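PDB 4HZ2: glutathione S-transferase domain, which binds glutathione and is probably a transferase that joins this tripeptide to other substrates, as in related glutathione S-transferases. Local coordinates for residues 23-28 and 46-51; 32-37 and 73-78; 66-71 and 82-87. All coordinates share one frame; numbering follows the deposited sequence.

Overall arrangement
From the N terminus, strand 24-27 runs into helix 32-43 and then strand 49-52; interaction 1 (23-28 with 46-51) closes this beta-alpha-beta unit by laying its two strands side by side. Interaction 2 (32-37 with 73-78) crosses interaction 1, because residues 46-51 lie between its two segments: it packs the start of the helix against the loop that leads into strand 76-78, itself the next neighbour of strand 24-27. Interaction 3 (66-71 with 82-87) opens after interaction 1 has closed and crosses interaction 2; it closes the short loop that holds strand 76-78, joining the end of helix 63-68 to the outer strand 84-86. All three belong to the thioredoxin-like N-terminal domain, and interactions 2 and 3 both touch glutathione.

Interaction 1: residues 23-28 and 46-51; sequences MRIYGM and HDFEWV
Four backbone hydrogen bonds join Met-23, Ile-25 and Gly-27 to Glu-49 and Val-51. Glu-49 N gives to Met-23 O at 2.8 Å, and Ile-25 N gives to Glu-49 O at 2.8 Å. Val-51 N then gives to Ile-25 O at 2.8 Å, and Gly-27 N to Val-51 O at a longer 3.1 Å. Donors and acceptors thus alternate as parallel strands require; strands 24-27 and 49-52, linked by helix 32-43, form the opening beta-alpha-beta unit of the thioredoxin-like fold. Side chains alternate between the faces. On the face of Ile-25 and Trp-50, beta-branched Ile-25 carries apolar carbon in two directions: CD1 sits over the Phe-48 ring, 3.7 Å from its centroid, while CG2 meets Trp-50 CZ3. The indole of Trp-50, whose chi1 of -179° sets CG anti to the backbone N, reaches Gly-27, where Trp-50 CZ2 lies 3.4 Å from Gly-27 C; glycine, which has no CB, lets the ring lie against the backbone. Leu-41 of helix 32-43 covers Ile-25 and Phe-48. On the other face, Val-51 CB lies over the Tyr-26 ring, 4.2 Å from its centroid. Arg-24 runs beside Glu-49 through its aliphatic part, their charged atoms apart, and its NH1 makes a weak hydrogen bond to Tyr-26 OH.

Interaction 2: residues 32-37 and 73-78; sequences GNCWKA and KVPVVV. With GSH (glutathione), chain F.
Van der Waals contacts join Asn-33, Cys-34 and Ala-37 to Val-74, Pro-75 and Val-77, with no hydrogen bond between the two segments. The Pro-75 ring presents CG to Asn-33 O at 3.5 Å and CD to Asn-33 CB, so the compact ring rests against the helix backbone at Asn-33, while its CB comes near Cys-34 CA. Cys-34 SG, set beside its own backbone N by chi1 of -66°, reaches Val-74 CG2 at 3.7 Å and Pro-75 CD. One turn on, Ala-37, with only a methyl to place between helix and strand, touches both Pro-75 CB and Val-77 CG2 with its CB. The peptide bond before Pro-75 is cis, the hallmark of the thioredoxin-like glutathione-binding domain, and, as in relatives of this fold, it probably sets the Val-74 backbone to face the ligand. The polar contacts begin there: Val-74 N gives to glutathione O2 at 2.8 Å and glutathione N2 gives to Val-74 O at 2.8 Å, a two-way, strand-like pairing with the cysteinyl part of the tripeptide. Within the helix, Lys-36 NZ donates to Asn-33 OD1 at 2.9 Å and forms a salt bridge with Glu-119. Asn-33 ND2 gives to Glu-124 and lies 3.7 Å from glutathione SG2.

Interaction 3: residues 66-71 and 82-87; sequences LALNAI and GTALRE. With GSH (glutathione), chain F.
Asn-69 and Arg-86 make the one direct hydrogen bond of this contact: Arg-86 NH1 gives to Asn-69 OD1 at 3.2 Å, with an N-H...O angle of 170°. OD1 lies in the guanidinium plane, at its edge, while the amide is turned 79° against that plane. Arg-86 CD also passes 3.1 Å from Asn-69 OD1, where the aliphatic stem of the arginine crosses the asparagine side chain at about a right angle. Chi1 of 53° places Arg-86 CG between its backbone N and carbonyl carbon, and the extended chain beyond carries the guanidinium up to Ile-71, whose CD1 lies 3.4 Å from Arg-86 NH1. Ala-84, whose side chain is a single methyl, brings CB to 3.6 Å from Leu-68 O at the end of helix 63-68.

Two waters add to this shell. One donates to both Leu-68 O and Ala-84 O, bridging the end of helix 63-68 to edge strand 84-86 of the thioredoxin-like sheet. The second accepts from Asn-69 ND2 and donates to Glu-87 OE2, while Glu-87 OE1 accepts a hydrogen bond from glutathione N1 at 2.6 Å, a role that suits a carboxylate facing the ligand's amino group.

Farther out, an Asx turn fixes the amide: Ile-71 N gives to Asn-69 OD1 from above the carbonyl plane, on the face opposite Arg-86 NH1. Asn-69 ND2 also gives to Lys-73 O. From the second subunit, Glu-114 forms a salt bridge with Arg-86 NE and Trp-115 a cation-pi contact with the guanidinium, placing this arginine at the dimer interface.

Interaction 1: residues 23-28 and 46-51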
loop_
_atom_site.group_PDB
_atom_site.type_symbol
_atom_site.label_atom_id
_atom_site.label_comp_id
_atom_site.label_asym_id
_atom_site.label_seq_id
_atom_site.Cartn_x
_atom_site.Cartn_y
_atom_site.Cartn_z
ATOM N N MET B 23 -6.466 12.654 22.401
ATOM C CA MET B 23 -6.360 11.889 21.145
ATOM C C MET B 23 -7.626 11.082 20.832
ATOM O O MET B 23 -8.222 10.499 21.736
ATOM C CB MET B 23 -5.139 10.973 21.218
ATOM C CG MET B 23 -4.747 10.306 19.917
ATOM S SD MET B 23 -3.283 9.270 20.122
ATOM C CE MET B 23 -1.967 10.466 20.296
ATOM N N ARG B 24 -8.028 11.054 19.557
ATOM C CA ARG B 24 -9.255 10.361 19.122
ATOM C C ARG B 24 -8.946 9.412 17.983
ATOM O O ARG B 24 -8.140 9.732 17.122
ATOM C CB ARG B 24 -10.324 11.366 18.632
ATOM C CG ARG B 24 -11.216 11.949 19.715
ATOM C CD ARG B 24 -12.077 13.103 19.202
ATOM N NE ARG B 24 -11.373 14.377 19.305
ATOM C CZ ARG B 24 -11.188 15.220 18.292
ATOM N NH1 ARG B 24 -11.681 14.941 17.093
ATOM N NH2 ARG B 24 -10.524 16.352 18.480
ATOM N N ILE B 25 -9.548 8.226 17.978
ATOM C CA ILE B 25 -9.509 7.372 16.779
ATOM C C ILE B 25 -10.924 7.332 16.196
ATOM O O ILE B 25 -11.883 6.919 16.877
ATOM C CB ILE B 25 -9.092 5.911 17.050
ATOM C CG1 ILE B 25 -7.762 5.816 17.791
ATOM C CG2 ILE B 25 -9.024 5.098 15.747
ATOM C CD1 ILE B 25 -7.347 4.373 18.084
ATOM N N TYR B 26 -11.055 7.759 14.944
ATOM C CA TYR B 26 -12.295 7.534 14.191
ATOM C C TYR B 26 -12.168 6.179 13.529
ATOM O O TYR B 26 -11.242 5.968 12.739
ATOM C CB TYR B 26 -12.490 8.620 13.133
ATOM C CG TYR B 26 -12.750 9.969 13.752
ATOM C CD1 TYR B 26 -11.708 10.727 14.302
ATOM C CD2 TYR B 26 -14.039 10.482 13.801
ATOM C CE1 TYR B 26 -11.962 11.953 14.895
ATOM C CE2 TYR B 26 -14.302 11.701 14.383
ATOM C CZ TYR B 26 -13.263 12.429 14.926
ATOM O OH TYR B 26 -13.566 13.637 15.490
ATOM N N GLY B 27 -13.089 5.269 13.858
ATOM C CA GLY B 27 -13.013 3.915 13.329
ATOM C C GLY B 27 -14.323 3.163 13.359
ATOM O O GLY B 27 -15.329 3.656 13.862
ATOM N N MET B 28 -14.298 1.953 12.803
ATOM C CA MET B 28 -15.451 1.074 12.756
ATOM C C MET B 28 -15.110 -0.159 13.574
ATOM O O MET B 28 -14.090 -0.799 13.337
ATOM C CB MET B 28 -15.727 0.660 11.303
ATOM C CG MET B 28 -16.160 1.803 10.412
ATOM S SD MET B 28 -16.222 1.258 8.690
ATOM C CE MET B 28 -16.511 2.827 7.868
ATOM N N HIS B 46 -0.301 5.244 24.564
ATOM C CA HIS B 46 -1.161 6.397 24.313
ATOM C C HIS B 46 -2.606 6.129 24.708
ATOM O O HIS B 46 -3.194 5.140 24.264
ATOM C CB HIS B 46 -1.117 6.801 22.833
ATOM C CG HIS B 46 0.202 7.356 22.403
ATOM N ND1 HIS B 46 1.164 6.586 21.789
ATOM C CD2 HIS B 46 0.729 8.601 22.520
ATOM C CE1 HIS B 46 2.222 7.331 21.531
ATOM N NE2 HIS B 46 1.988 8.557 21.970
ATOM N N ASP B 47 -3.168 7.011 25.529
ATOM C CA ASP B 47 -4.602 7.018 25.788
ATOM C C ASP B 47 -5.333 7.651 24.606
ATOM O O ASP B 47 -4.850 8.628 24.017
ATOM C CB ASP B 47 -4.904 7.821 27.056
ATOM C CG ASP B 47 -4.868 6.966 28.301
ATOM O OD1 ASP B 47 -5.000 5.730 28.176
ATOM O OD2 ASP B 47 -4.711 7.527 29.400
ATOM N N PHE B 48 -6.502 7.119 24.268
ATOM C CA PHE B 48 -7.295 7.684 23.175
ATOM C C PHE B 48 -8.780 7.483 23.424
ATOM O O PHE B 48 -9.179 6.613 24.207
ATOM C CB PHE B 48 -6.916 7.068 21.819
ATOM C CG PHE B 48 -7.017 5.566 21.785
ATOM C CD1 PHE B 48 -5.949 4.766 22.180
ATOM C CD2 PHE B 48 -8.192 4.948 21.385
ATOM C CE1 PHE B 48 -6.050 3.379 22.159
ATOM C CE2 PHE B 48 -8.300 3.564 21.377
ATOM C CZ PHE B 48 -7.227 2.780 21.758
ATOM N N GLU B 49 -9.586 8.315 22.771
ATOM C CA GLU B 49 -11.029 8.156 22.750
ATOM C C GLU B 49 -11.431 7.568 21.398
ATOM O O GLU B 49 -10.980 8.035 20.350
ATOM C CB GLU B 49 -11.690 9.521 22.952
ATOM C CG GLU B 49 -13.145 9.607 22.520
ATOM C CD GLU B 49 -13.730 11.004 22.710
ATOM O OE1 GLU B 49 -13.091 11.838 23.395
ATOM O OE2 GLU B 49 -14.837 11.267 22.182
ATOM N N TRP B 50 -12.284 6.547 21.425
ATOM C CA TRP B 50 -12.825 5.956 20.213
ATOM C C TRP B 50 -14.108 6.666 19.762
ATOM O O TRP B 50 -15.014 6.913 20.578
ATOM C CB TRP B 50 -13.125 4.484 20.477
ATOM C CG TRP B 50 -13.677 3.734 19.310
ATOM C CD1 TRP B 50 -14.989 3.571 18.983
ATOM C CD2 TRP B 50 -12.922 3.028 18.320
ATOM N NE1 TRP B 50 -15.101 2.814 17.842
ATOM C CE2 TRP B 50 -13.847 2.465 17.416
ATOM C CE3 TRP B 50 -11.552 2.824 18.105
ATOM C CZ2 TRP B 50 -13.450 1.701 16.321
ATOM C CZ3 TRP B 50 -11.159 2.052 17.009
ATOM C CH2 TRP B 50 -12.105 1.508 16.136
ATOM N N VAL B 51 -14.165 6.985 18.467
ATOM C CA VAL B 51 -15.334 7.588 17.841
ATOM C C VAL B 51 -15.848 6.651 16.752
ATOM O O VAL B 51 -15.259 6.553 15.663
ATOM C CB VAL B 51 -15.010 8.956 17.217
ATOM C CG1 VAL B 51 -16.288 9.615 16.693
ATOM C CG2 VAL B 51 -14.310 9.847 18.232
#

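Interaction 2: residues 32-37 and 73-78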
loop_
_atom_site.group_PDB
_atom_site.type_symbol
_atom_site.label_atom_id
_atom_site.label_comp_id
_atom_site.label_asym_id
_atom_site.label_seq_id
_atom_site.Cartn_x
_atom_site.Cartn_y
_atom_site.Cartn_z
ATOM N N GLY B 32 -10.186 -4.441 10.777
ATOM C CA GLY B 32 -8.782 -4.768 10.998
ATOM C C GLY B 32 -7.895 -3.554 10.833
ATOM O O GLY B 32 -6.906 -3.405 11.565
ATOM N N ASN B 33 -8.208 -2.699 9.858
ATOM C CA ASN B 33 -7.383 -1.481 9.669
ATOM C C ASN B 33 -7.476 -0.565 10.885
ATOM O O ASN B 33 -6.469 0.029 11.291
ATOM C CB ASN B 33 -7.739 -0.740 8.378
ATOM C CG ASN B 33 -7.313 -1.519 7.139
ATOM O OD1 ASN B 33 -6.206 -2.073 7.094
ATOM N ND2 ASN B 33 -8.199 -1.598 6.137
ATOM N N CYS B 34 -8.660 -0.487 11.486
ATOM C CA CYS B 34 -8.845 0.331 12.685
ATOM C C CYS B 34 -8.182 -0.331 13.888
ATOM O O CYS B 34 -7.595 0.362 14.725
ATOM C CB CYS B 34 -10.341 0.561 12.920
ATOM S SG CYS B 34 -11.051 1.571 11.568
ATOM N N TRP B 35 -8.241 -1.666 13.958
ATOM C CA TRP B 35 -7.519 -2.400 14.984
ATOM C C TRP B 35 -6.011 -2.035 14.979
ATOM O O TRP B 35 -5.395 -1.928 16.056
ATOM C CB TRP B 35 -7.742 -3.925 14.833
ATOM C CG TRP B 35 -6.904 -4.767 15.731
ATOM C CD1 TRP B 35 -7.254 -5.282 16.964
ATOM C CD2 TRP B 35 -5.567 -5.224 15.470
ATOM N NE1 TRP B 35 -6.202 -6.010 17.486
ATOM C CE2 TRP B 35 -5.163 -5.999 16.584
ATOM C CE3 TRP B 35 -4.663 -5.037 14.409
ATOM C CZ2 TRP B 35 -3.900 -6.595 16.659
ATOM C CZ3 TRP B 35 -3.404 -5.632 14.487
ATOM C CH2 TRP B 35 -3.039 -6.405 15.604
ATOM N N LYS B 36 -5.405 -1.882 13.787
ATOM C CA LYS B 36 -3.969 -1.549 13.711
ATOM C C LYS B 36 -3.696 -0.282 14.517
ATOM O O LYS B 36 -2.713 -0.208 15.268
ATOM C CB LYS B 36 -3.492 -1.288 12.277
ATOM C CG LYS B 36 -3.552 -2.524 11.362
ATOM C CD LYS B 36 -3.390 -2.110 9.909
ATOM C CE LYS B 36 -3.560 -3.232 8.904
ATOM N NZ LYS B 36 -3.447 -2.700 7.511
ATOM N N ALA B 37 -4.557 0.715 14.312
ATOM C CA ALA B 37 -4.354 2.012 14.951
ATOM C C ALA B 37 -4.520 1.877 16.467
ATOM O O ALA B 37 -3.657 2.338 17.232
ATOM C CB ALA B 37 -5.306 3.090 14.405
ATOM N N LYS B 73 -11.730 7.594 4.364
ATOM C CA LYS B 73 -11.588 6.265 4.945
ATOM C C LYS B 73 -11.182 6.337 6.411
ATOM O O LYS B 73 -10.465 7.253 6.817
ATOM C CB LYS B 73 -10.533 5.489 4.177
ATOM C CG LYS B 73 -10.942 5.114 2.753
ATOM C CD LYS B 73 -9.835 4.305 2.093
ATOM C CE LYS B 73 -10.075 4.127 0.599
ATOM N NZ LYS B 73 -11.373 3.469 0.298
ATOM N N VAL B 74 -11.623 5.360 7.197
ATOM C CA VAL B 74 -11.086 5.154 8.533
ATOM C C VAL B 74 -10.012 4.041 8.490
ATOM O O VAL B 74 -10.026 3.176 7.594
ATOM C CB VAL B 74 -12.195 4.812 9.559
ATOM C CG1 VAL B 74 -13.131 5.998 9.763
ATOM C CG2 VAL B 74 -12.985 3.582 9.131
ATOM N N PRO B 75 -9.082 4.028 9.463
ATOM C CA PRO B 75 -8.970 4.883 10.647
ATOM C C PRO B 75 -8.398 6.252 10.364
ATOM O O PRO B 75 -7.599 6.438 9.439
ATOM C CB PRO B 75 -7.987 4.117 11.537
ATOM C CG PRO B 75 -7.128 3.344 10.549
ATOM C CD PRO B 75 -8.121 2.902 9.506
ATOM N N VAL B 76 -8.801 7.206 11.196
ATOM C CA VAL B 76 -8.157 8.497 11.262
ATOM C C VAL B 76 -7.852 8.688 12.739
ATOM O O VAL B 76 -8.687 8.405 13.595
ATOM C CB VAL B 76 -9.079 9.626 10.737
ATOM C CG1 VAL B 76 -8.526 10.972 11.126
ATOM C CG2 VAL B 76 -9.235 9.533 9.221
ATOM N N VAL B 77 -6.633 9.094 13.039
ATOM C CA VAL B 77 -6.246 9.413 14.408
ATOM C C VAL B 77 -6.068 10.934 14.502
ATOM O O VAL B 77 -5.321 11.521 13.727
ATOM C CB VAL B 77 -4.939 8.699 14.796
ATOM C CG1 VAL B 77 -4.444 9.153 16.175
ATOM C CG2 VAL B 77 -5.122 7.176 14.723
ATOM N N VAL B 78 -6.747 11.568 15.455
ATOM C CA VAL B 78 -6.619 13.003 15.617
ATOM C C VAL B 78 -5.916 13.291 16.942
ATOM O O VAL B 78 -6.358 12.837 17.996
ATOM C CB VAL B 78 -7.985 13.724 15.560
ATOM C CG1 VAL B 78 -7.779 15.228 15.688
ATOM C CG2 VAL B 78 -8.719 13.385 14.263
HETATM N N1 GSH F . -5.482 2.164 2.826
HETATM C CA1 GSH F . -6.491 2.380 3.923
HETATM C C1 GSH F . -5.905 2.053 5.278
HETATM O O11 GSH F . -6.173 2.807 6.254
HETATM O O12 GSH F . -5.172 1.017 5.394
HETATM C CB1 GSH F . -7.749 1.544 3.712
HETATM C CG1 GSH F . -8.711 1.827 4.848
HETATM C CD1 GSH F . -10.120 1.379 4.528
HETATM O OE1 GSH F . -10.345 0.691 3.530
HETATM N N2 GSH F . -11.063 1.767 5.407
HETATM C CA2 GSH F . -12.459 1.355 5.259
HETATM C C2 GSH F . -13.344 2.547 5.006
HETATM O O2 GSH F . -13.165 3.612 5.632
HETATM C CB2 GSH F . -12.865 0.451 6.457
HETATM S SG2 GSH F . -11.736 -0.966 6.826
HETATM N N3 GSH F . -14.312 2.418 4.091
HETATM C CA3 GSH F . -14.633 3.481 3.141
HETATM C C3 GSH F . -15.999 4.108 3.318
HETATM O O31 GSH F . -16.283 5.122 2.635
HETATM O O32 GSH F . -16.797 3.596 4.134
#

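Interaction 3: residues 66-71 and 82-87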
loop_
_atom_site.group_PDB
_atom_site.type_symbol
_atom_site.label_atom_id
_atom_site.label_comp_id
_atom_site.label_asym_id
_atom_site.label_seq_id
_atom_site.Cartn_x
_atom_site.Cartn_y
_atom_site.Cartn_z
ATOM N N LEU B 66 -14.646 14.339 5.813
ATOM C CA LEU B 66 -13.789 14.556 4.642
ATOM C C LEU B 66 -12.817 15.705 4.915
ATOM O O LEU B 66 -11.730 15.757 4.348
ATOM C CB LEU B 66 -14.612 14.797 3.356
ATOM C CG LEU B 66 -15.365 13.586 2.793
ATOM C CD1 LEU B 66 -16.420 13.991 1.754
ATOM C CD2 LEU B 66 -14.379 12.562 2.215
ATOM N N ALA B 67 -13.217 16.621 5.796
ATOM C CA ALA B 67 -12.334 17.698 6.258
ATOM C C ALA B 67 -11.141 17.127 7.034
ATOM O O ALA B 67 -10.041 17.688 6.980
ATOM C CB ALA B 67 -13.105 18.735 7.088
ATOM N N LEU B 68 -11.351 16.012 7.744
ATOM C CA LEU B 68 -10.240 15.313 8.426
ATOM C C LEU B 68 -9.396 14.482 7.445
ATOM O O LEU B 68 -8.154 14.451 7.526
ATOM C CB LEU B 68 -10.756 14.406 9.559
ATOM C CG LEU B 68 -11.494 15.117 10.696
ATOM C CD1 LEU B 68 -12.118 14.113 11.657
ATOM C CD2 LEU B 68 -10.543 16.065 11.421
ATOM N N ASN B 69 -10.066 13.786 6.535
ATOM C CA ASN B 69 -9.368 12.903 5.608
ATOM C C ASN B 69 -10.091 12.926 4.260
ATOM O O ASN B 69 -11.169 12.341 4.122
ATOM C CB ASN B 69 -9.292 11.478 6.176
ATOM C CG ASN B 69 -8.609 10.519 5.211
ATOM O OD1 ASN B 69 -7.918 10.968 4.290
ATOM N ND2 ASN B 69 -8.814 9.209 5.394
ATOM N N ALA B 70 -9.511 13.622 3.271
ATOM C CA ALA B 70 -10.136 13.761 1.950
ATOM C C ALA B 70 -10.366 12.404 1.263
ATOM O O ALA B 70 -11.238 12.283 0.408
ATOM C CB ALA B 70 -9.317 14.697 1.049
ATOM N N ILE B 71 -9.583 11.397 1.640
ATOM C CA ILE B 71 -9.732 10.044 1.101
ATOM C C ILE B 71 -11.072 9.417 1.556
ATOM O O ILE B 71 -11.623 8.530 0.895
ATOM C CB ILE B 71 -8.517 9.141 1.492
ATOM C CG1 ILE B 71 -7.192 9.769 1.009
ATOM C CG2 ILE B 71 -8.629 7.763 0.859
ATOM C CD1 ILE B 71 -5.913 9.194 1.612
ATOM N N GLY B 82 -5.083 18.701 17.192
ATOM C CA GLY B 82 -5.918 18.778 15.977
ATOM C C GLY B 82 -5.412 18.127 14.694
ATOM O O GLY B 82 -6.165 17.989 13.732
ATOM N N THR B 83 -4.129 17.781 14.662
ATOM C CA THR B 83 -3.526 17.057 13.536
ATOM C C THR B 83 -4.226 15.735 13.254
ATOM O O THR B 83 -4.378 14.890 14.162
ATOM C CB THR B 83 -2.040 16.761 13.812
ATOM O OG1 THR B 83 -1.372 17.980 14.136
ATOM C CG2 THR B 83 -1.367 16.132 12.598
ATOM N N ALA B 84 -4.640 15.547 11.997
ATOM C CA ALA B 84 -5.324 14.320 11.596
ATOM C C ALA B 84 -4.397 13.410 10.804
ATOM O O ALA B 84 -3.881 13.798 9.758
ATOM C CB ALA B 84 -6.565 14.642 10.777
ATOM N N LEU B 85 -4.210 12.199 11.322
ATOM C CA LEU B 85 -3.368 11.185 10.705
ATOM C C LEU B 85 -4.277 10.130 10.073
ATOM O O LEU B 85 -5.300 9.753 10.635
ATOM C CB LEU B 85 -2.454 10.536 11.758
ATOM C CG LEU B 85 -1.498 11.483 12.523
ATOM C CD1 LEU B 85 -0.662 10.706 13.536
ATOM C CD2 LEU B 85 -0.590 12.287 11.594
ATOM N N ARG B 86 -3.903 9.656 8.894
ATOM C CA ARG B 86 -4.716 8.686 8.172
ATOM C C ARG B 86 -3.832 7.577 7.605
ATOM O O ARG B 86 -2.583 7.656 7.701
ATOM C CB ARG B 86 -5.385 9.389 7.020
ATOM C CG ARG B 86 -4.350 10.124 6.188
ATOM C CD ARG B 86 -4.946 10.782 4.982
ATOM N NE ARG B 86 -3.944 11.555 4.240
ATOM C CZ ARG B 86 -4.240 12.300 3.177
ATOM N NH1 ARG B 86 -5.497 12.329 2.751
ATOM N NH2 ARG B 86 -3.287 12.987 2.532
ATOM N N GLU B 87 -4.474 6.557 7.008
ATOM C CA GLU B 87 -3.788 5.368 6.455
ATOM C C GLU B 87 -3.229 4.488 7.566
ATOM O O GLU B 87 -2.204 4.796 8.189
ATOM C CB GLU B 87 -2.696 5.716 5.421
ATOM C CG GLU B 87 -3.264 6.289 4.135
ATOM C CD GLU B 87 -4.135 5.265 3.423
ATOM O OE1 GLU B 87 -3.760 4.053 3.448
ATOM O OE2 GLU B 87 -5.174 5.653 2.842
HETATM N N1 GSH F . -5.482 2.164 2.826
HETATM C CA1 GSH F . -6.491 2.380 3.923
HETATM C C1 GSH F . -5.905 2.053 5.278
HETATM O O11 GSH F . -6.173 2.807 6.254
HETATM O O12 GSH F . -5.172 1.017 5.394
HETATM C CB1 GSH F . -7.749 1.544 3.712
HETATM C CG1 GSH F . -8.711 1.827 4.848
HETATM C CD1 GSH F . -10.120 1.379 4.528
HETATM O OE1 GSH F . -10.345 0.691 3.530
HETATM N N2 GSH F . -11.063 1.767 5.407
HETATM C CA2 GSH F . -12.459 1.355 5.259
HETATM C C2 GSH F . -13.344 2.547 5.006
HETATM O O2 GSH F . -13.165 3.612 5.632
HETATM C CB2 GSH F . -12.865 0.451 6.457
HETATM S SG2 GSH F . -11.736 -0.966 6.826
HETATM N N3 GSH F . -14.312 2.418 4.091
HETATM C CA3 GSH F . -14.633 3.481 3.141
HETATM C C3 GSH F . -15.999 4.108 3.318
HETATM O O31 GSH F . -16.283 5.122 2.635
HETATM O O32 GSH F . -16.797 3.596 4.134
HETATM O O HOH W 1 -5.764 13.139 7.412
HETATM O O HOH W 2 -7.069 7.115 4.434
#